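Local coordinates for esterase family protein (Staphylococcus aureus, PDB 7L0A) that probably hydrolyses S-formylglutathione to formate and glutathione, acting as a serine carboxylic ester hydrolase of the esterase D family, at residues D144-F156 with Y246-N260. Residues are numbered along the deposited sequence; the frame is centred on the assembly and turned at random.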
loop_
_atom_site.group_PDB
_atom_site.type_symbol
_atom_site.label_atom_id
_atom_site.label_comp_id
_atom_site.label_asym_id
_atom_site.label_seq_id
_atom_site.Cartn_x
_atom_site.Cartn_y
_atom_site.Cartn_z
ATOM N N ASP B 144 -17.222 -19.651 -1.977
ATOM C CA ASP B 144 -15.985 -20.408 -2.106
ATOM C C ASP B 144 -14.750 -19.551 -1.874
ATOM O O ASP B 144 -13.636 -20.078 -1.848
ATOM C CB ASP B 144 -15.914 -21.071 -3.491
ATOM C CG ASP B 144 -15.931 -20.072 -4.633
ATOM O OD1 ASP B 144 -16.316 -18.900 -4.422
ATOM O OD2 ASP B 144 -15.567 -20.469 -5.762
ATOM N N LYS B 145 -14.921 -18.248 -1.681
ATOM C CA LYS B 145 -13.829 -17.317 -1.456
ATOM C C LYS B 145 -13.640 -16.966 0.014
ATOM O O LYS B 145 -12.507 -16.731 0.444
ATOM C CB LYS B 145 -14.102 -16.039 -2.262
ATOM C CG LYS B 145 -12.966 -15.062 -2.433
ATOM C CD LYS B 145 -13.317 -14.043 -3.540
ATOM C CE LYS B 145 -12.381 -14.149 -4.755
ATOM N NZ LYS B 145 -12.991 -14.711 -5.970
ATOM N N PHE B 146 -14.705 -16.950 0.793
ATOM C CA PHE B 146 -14.653 -16.495 2.175
ATOM C C PHE B 146 -15.131 -17.605 3.098
ATOM O O PHE B 146 -16.200 -18.182 2.882
ATOM C CB PHE B 146 -15.522 -15.262 2.390
ATOM C CG PHE B 146 -15.149 -14.102 1.518
ATOM C CD1 PHE B 146 -14.051 -13.321 1.820
ATOM C CD2 PHE B 146 -15.895 -13.803 0.392
ATOM C CE1 PHE B 146 -13.707 -12.269 1.024
ATOM C CE2 PHE B 146 -15.561 -12.743 -0.420
ATOM C CZ PHE B 146 -14.462 -11.955 -0.091
ATOM N N ALA B 147 -14.352 -17.877 4.145
ATOM C CA ALA B 147 -14.725 -18.911 5.096
ATOM C C ALA B 147 -15.756 -18.414 6.095
ATOM O O ALA B 147 -16.525 -19.225 6.646
ATOM C CB ALA B 147 -13.497 -19.401 5.852
ATOM N N LYS B 148 -15.760 -17.117 6.356
ATOM C CA LYS B 148 -16.576 -16.522 7.405
ATOM C C LYS B 148 -17.014 -15.144 6.930
ATOM O O LYS B 148 -16.244 -14.443 6.262
ATOM C CB LYS B 148 -15.833 -16.392 8.727
ATOM C CG LYS B 148 -15.322 -17.726 9.251
ATOM C CD LYS B 148 -14.599 -17.552 10.572
ATOM C CE LYS B 148 -13.917 -18.849 10.969
ATOM N NZ LYS B 148 -13.555 -18.866 12.412
ATOM N N ALA B 149 -18.233 -14.753 7.302
ATOM C CA ALA B 149 -18.841 -13.479 6.921
ATOM C C ALA B 149 -19.588 -12.920 8.120
ATOM O O ALA B 149 -20.300 -13.667 8.808
ATOM C CB ALA B 149 -19.813 -13.683 5.731
ATOM N N VAL B 150 -19.448 -11.621 8.356
ATOM C CA VAL B 150 -20.018 -10.951 9.516
ATOM C C VAL B 150 -20.796 -9.713 9.074
ATOM O O VAL B 150 -20.263 -8.592 9.005
ATOM C CB VAL B 150 -18.922 -10.552 10.523
ATOM C CG1 VAL B 150 -19.547 -9.927 11.752
ATOM C CG2 VAL B 150 -18.070 -11.751 10.922
ATOM N N PRO B 151 -22.089 -9.854 8.787
ATOM C CA PRO B 151 -22.931 -8.670 8.548
ATOM C C PRO B 151 -23.287 -7.983 9.860
ATOM O O PRO B 151 -23.795 -8.623 10.785
ATOM C CB PRO B 151 -24.194 -9.251 7.869
ATOM C CG PRO B 151 -23.829 -10.625 7.475
ATOM C CD PRO B 151 -22.794 -11.103 8.462
ATOM N N LEU B 152 -23.035 -6.685 9.920
ATOM C CA LEU B 152 -23.287 -5.846 11.087
ATOM C C LEU B 152 -24.402 -4.872 10.739
ATOM O O LEU B 152 -24.280 -4.113 9.773
ATOM C CB LEU B 152 -22.030 -5.067 11.478
ATOM C CG LEU B 152 -20.772 -5.862 11.806
ATOM C CD1 LEU B 152 -19.658 -4.838 12.097
ATOM C CD2 LEU B 152 -20.980 -6.770 12.963
ATOM N N SER B 153 -25.452 -4.840 11.547
ATOM C CA SER B 153 -26.524 -3.865 11.374
ATOM C C SER B 153 -26.928 -3.758 9.904
ATOM O O SER B 153 -27.069 -2.650 9.359
ATOM C CB SER B 153 -26.089 -2.494 11.895
ATOM O OG SER B 153 -25.496 -2.623 13.183
ATOM N N ALA B 154 -27.129 -4.928 9.280
ATOM C CA ALA B 154 -27.164 -5.008 7.828
ATOM C C ALA B 154 -28.539 -4.666 7.256
ATOM O O ALA B 154 -29.580 -4.817 7.899
ATOM C CB ALA B 154 -26.750 -6.403 7.352
ATOM N N VAL B 155 -28.491 -4.153 6.031
ATOM C CA VAL B 155 -29.640 -3.973 5.139
ATOM C C VAL B 155 -29.914 -5.293 4.427
ATOM O O VAL B 155 -29.102 -5.757 3.620
ATOM C CB VAL B 155 -29.330 -2.849 4.143
ATOM C CG1 VAL B 155 -30.342 -2.783 3.011
ATOM C CG2 VAL B 155 -29.235 -1.490 4.845
ATOM N N PHE B 156 -31.047 -5.922 4.749
ATOM C CA PHE B 156 -31.430 -7.202 4.160
ATOM C C PHE B 156 -32.628 -7.120 3.223
ATOM O O PHE B 156 -32.940 -8.120 2.530
ATOM C CB PHE B 156 -31.765 -8.242 5.253
ATOM C CG PHE B 156 -30.577 -8.699 6.097
ATOM C CD1 PHE B 156 -29.525 -9.389 5.530
ATOM C CD2 PHE B 156 -30.560 -8.465 7.474
ATOM C CE1 PHE B 156 -28.441 -9.822 6.315
ATOM C CE2 PHE B 156 -29.498 -8.899 8.249
ATOM C CZ PHE B 156 -28.436 -9.565 7.670
ATOM N N TYR B 246 -21.369 1.329 18.527
ATOM C CA TYR B 246 -21.697 -0.083 18.428
ATOM C C TYR B 246 -20.732 -0.828 17.505
ATOM O O TYR B 246 -20.239 -1.901 17.870
ATOM C CB TYR B 246 -23.153 -0.269 17.940
ATOM C CG TYR B 246 -23.516 -1.724 17.795
ATOM C CD1 TYR B 246 -23.760 -2.509 18.908
ATOM C CD2 TYR B 246 -23.618 -2.331 16.531
ATOM C CE1 TYR B 246 -24.081 -3.851 18.784
ATOM C CE2 TYR B 246 -23.914 -3.661 16.417
ATOM C CZ TYR B 246 -24.150 -4.412 17.543
ATOM O OH TYR B 246 -24.451 -5.753 17.450
ATOM N N TRP B 247 -20.434 -0.291 16.306
ATOM C CA TRP B 247 -19.571 -1.040 15.397
ATOM C C TRP B 247 -18.152 -1.209 15.947
ATOM O O TRP B 247 -17.501 -2.205 15.624
ATOM C CB TRP B 247 -19.550 -0.403 13.984
ATOM C CG TRP B 247 -20.963 -0.394 13.417
ATOM C CD1 TRP B 247 -21.866 -1.385 13.526
ATOM C CD2 TRP B 247 -21.625 0.697 12.770
ATOM N NE1 TRP B 247 -23.066 -0.993 12.971
ATOM C CE2 TRP B 247 -22.936 0.271 12.479
ATOM C CE3 TRP B 247 -21.236 1.972 12.372
ATOM C CZ2 TRP B 247 -23.858 1.087 11.855
ATOM C CZ3 TRP B 247 -22.136 2.784 11.765
ATOM C CH2 TRP B 247 -23.452 2.332 11.484
ATOM N N ASP B 248 -17.688 -0.319 16.849
ATOM C CA ASP B 248 -16.386 -0.554 17.475
ATOM C C ASP B 248 -16.415 -1.822 18.327
ATOM O O ASP B 248 -15.540 -2.692 18.207
ATOM C CB ASP B 248 -16.009 0.662 18.319
ATOM C CG ASP B 248 -14.682 0.513 19.025
ATOM O OD1 ASP B 248 -13.700 0.013 18.452
ATOM O OD2 ASP B 248 -14.604 0.944 20.206
ATOM N N GLN B 249 -17.438 -1.952 19.168
ATOM C CA GLN B 249 -17.602 -3.138 19.998
ATOM C C GLN B 249 -17.819 -4.391 19.169
ATOM O O GLN B 249 -17.271 -5.462 19.475
ATOM C CB GLN B 249 -18.805 -2.962 20.928
ATOM C CG GLN B 249 -18.729 -1.805 21.895
ATOM C CD GLN B 249 -20.042 -1.604 22.646
ATOM O OE1 GLN B 249 -20.713 -0.585 22.479
ATOM N NE2 GLN B 249 -20.415 -2.582 23.465
ATOM N N ALA B 250 -18.655 -4.279 18.131
ATOM C CA ALA B 250 -19.020 -5.429 17.320
ATOM C C ALA B 250 -17.841 -5.927 16.497
ATOM O O ALA B 250 -17.648 -7.138 16.354
ATOM C CB ALA B 250 -20.199 -5.077 16.409
ATOM N N ILE B 251 -17.033 -5.013 15.950
ATOM C CA ILE B 251 -15.909 -5.464 15.134
ATOM C C ILE B 251 -14.812 -6.057 15.999
ATOM O O ILE B 251 -14.099 -6.972 15.550
ATOM C CB ILE B 251 -15.401 -4.331 14.232
ATOM C CG1 ILE B 251 -14.603 -4.852 13.028
ATOM C CG2 ILE B 251 -14.564 -3.315 14.964
ATOM C CD1 ILE B 251 -15.461 -5.643 12.013
ATOM N N LYS B 252 -14.670 -5.596 17.249
ATOM C CA LYS B 252 -13.744 -6.274 18.145
ATOM C C LYS B 252 -14.159 -7.722 18.365
ATOM O O LYS B 252 -13.336 -8.639 18.275
ATOM C CB LYS B 252 -13.651 -5.522 19.473
ATOM C CG LYS B 252 -12.749 -6.162 20.532
ATOM C CD LYS B 252 -12.899 -5.413 21.855
ATOM C CE LYS B 252 -12.227 -6.142 23.012
ATOM N NZ LYS B 252 -10.763 -6.235 22.803
ATOM N N ARG B 253 -15.450 -7.950 18.650
ATOM C CA ARG B 253 -15.956 -9.306 18.836
ATOM C C ARG B 253 -15.817 -10.124 17.568
ATOM O O ARG B 253 -15.407 -11.293 17.611
ATOM C CB ARG B 253 -17.406 -9.239 19.311
ATOM C CG ARG B 253 -18.186 -10.508 19.167
ATOM C CD ARG B 253 -17.740 -11.565 20.171
ATOM N NE ARG B 253 -18.432 -12.825 19.883
ATOM C CZ ARG B 253 -17.833 -14.002 19.774
ATOM N NH1 ARG B 253 -16.524 -14.110 19.942
ATOM N NH2 ARG B 253 -18.557 -15.075 19.504
ATOM N N ALA B 254 -16.138 -9.510 16.425
ATOM C CA ALA B 254 -16.071 -10.204 15.154
ATOM C C ALA B 254 -14.658 -10.677 14.836
ATOM O O ALA B 254 -14.475 -11.792 14.341
ATOM C CB ALA B 254 -16.584 -9.294 14.050
ATOM N N ILE B 255 -13.651 -9.855 15.119
ATOM C CA ILE B 255 -12.281 -10.231 14.784
ATOM C C ILE B 255 -11.831 -11.385 15.650
ATOM O O ILE B 255 -11.217 -12.333 15.156
ATOM C CB ILE B 255 -11.356 -9.006 14.909
ATOM C CG1 ILE B 255 -11.560 -8.093 13.686
ATOM C CG2 ILE B 255 -9.885 -9.441 15.000
ATOM C CD1 ILE B 255 -10.878 -6.748 13.782
ATOM N N THR B 256 -12.153 -11.350 16.947
ATOM C CA THR B 256 -11.846 -12.495 17.804
ATOM C C THR B 256 -12.498 -13.775 17.281
ATOM O O THR B 256 -11.865 -14.840 17.222
ATOM C CB THR B 256 -12.294 -12.213 19.229
ATOM O OG1 THR B 256 -11.640 -11.027 19.696
ATOM C CG2 THR B 256 -11.943 -13.391 20.124
ATOM N N TRP B 257 -13.763 -13.685 16.871
ATOM C CA TRP B 257 -14.483 -14.844 16.351
ATOM C C TRP B 257 -13.869 -15.343 15.050
ATOM O O TRP B 257 -13.737 -16.562 14.846
ATOM C CB TRP B 257 -15.951 -14.457 16.185
ATOM C CG TRP B 257 -16.816 -15.485 15.538
ATOM C CD1 TRP B 257 -17.445 -16.530 16.154
ATOM C CD2 TRP B 257 -17.184 -15.556 14.158
ATOM N NE1 TRP B 257 -18.164 -17.261 15.231
ATOM C CE2 TRP B 257 -18.025 -16.673 14.001
ATOM C CE3 TRP B 257 -16.887 -14.778 13.036
ATOM C CZ2 TRP B 257 -18.554 -17.040 12.770
ATOM C CZ3 TRP B 257 -17.442 -15.132 11.819
ATOM C CH2 TRP B 257 -18.259 -16.254 11.693
ATOM N N MET B 258 -13.474 -14.429 14.178
ATOM C CA MET B 258 -12.929 -14.803 12.883
ATOM C C MET B 258 -11.687 -15.675 13.005
ATOM O O MET B 258 -11.520 -16.644 12.258
ATOM C CB MET B 258 -12.530 -13.554 12.107
ATOM C CG MET B 258 -13.606 -12.862 11.380
ATOM S SD MET B 258 -12.845 -11.353 10.730
ATOM C CE MET B 258 -14.291 -10.322 10.889
ATOM N N VAL B 259 -10.751 -15.286 13.876
ATOM C CA VAL B 259 -9.429 -15.904 13.855
ATOM C C VAL B 259 -9.358 -17.163 14.705
ATOM O O VAL B 259 -8.371 -17.903 14.613
ATOM C CB VAL B 259 -8.350 -14.893 14.296
ATOM C CG1 VAL B 259 -8.383 -13.680 13.369
ATOM C CG2 VAL B 259 -8.549 -14.472 15.740
ATOM N N ASN B 260 -10.390 -17.469 15.477
ATOM C CA ASN B 260 -10.303 -18.585 16.422
ATOM C C ASN B 260 -10.981 -19.888 16.024
ATOM O O ASN B 260 -11.618 -19.975 14.961
ATOM C CB ASN B 260 -10.877 -18.123 17.758
ATOM C CG ASN B 260 -9.854 -17.413 18.622
ATOM O OD1 ASN B 260 -8.809 -17.984 18.928
ATOM N ND2 ASN B 260 -10.123 -16.162 18.985
#
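Strand 148-152 and helix 246-259 run nearly antiparallel, at 168° with axes 9.6 Å apart, bringing the CA atoms of Lys148 and Met258, Val150 and Ala254, and Leu152 and Trp247 nearest each other. As usual for an extended strand, alternate residues, Lys148, Val150 and Leu152, face the helix, and Ala149 faces away. Val150 CG1 meets Ala254 CB at 3.8 Å, while its other branch, CG2, lies 3.6 Å from Trp257 CZ3 and also touches Met258 CE. Leu152 spreads its methyls, CD2 to Ala250 CB and CD1 to Ile251 CD1. At the C-terminal end of the helix, Lys148, extended beyond CG, lays CD over one face of the Trp257 six-membered ring, a CH-pi contact 4.2 Å from the centroid. Its NZ goes on to bond Met258 O at 3.0 Å from above the carbonyl plane, and Trp257 O weakly; the indole NE1 of Trp257 donates to Gln234 OE1. At the other end, Trp247 NE1 donates to Ser153 OG at 2.9 Å, almost straight (171°) and in the indole plane. Ser153 touches Asp213 and Trp247 lies about 4 Å from His242 (nearest side-chain atoms), which sets this bond beside the predicted charge relay Ser129-Asp213-His242. Such packing of the C-terminal helix, just after the histidine loop, against a central parallel strand is characteristic of the alpha/beta-hydrolase fold.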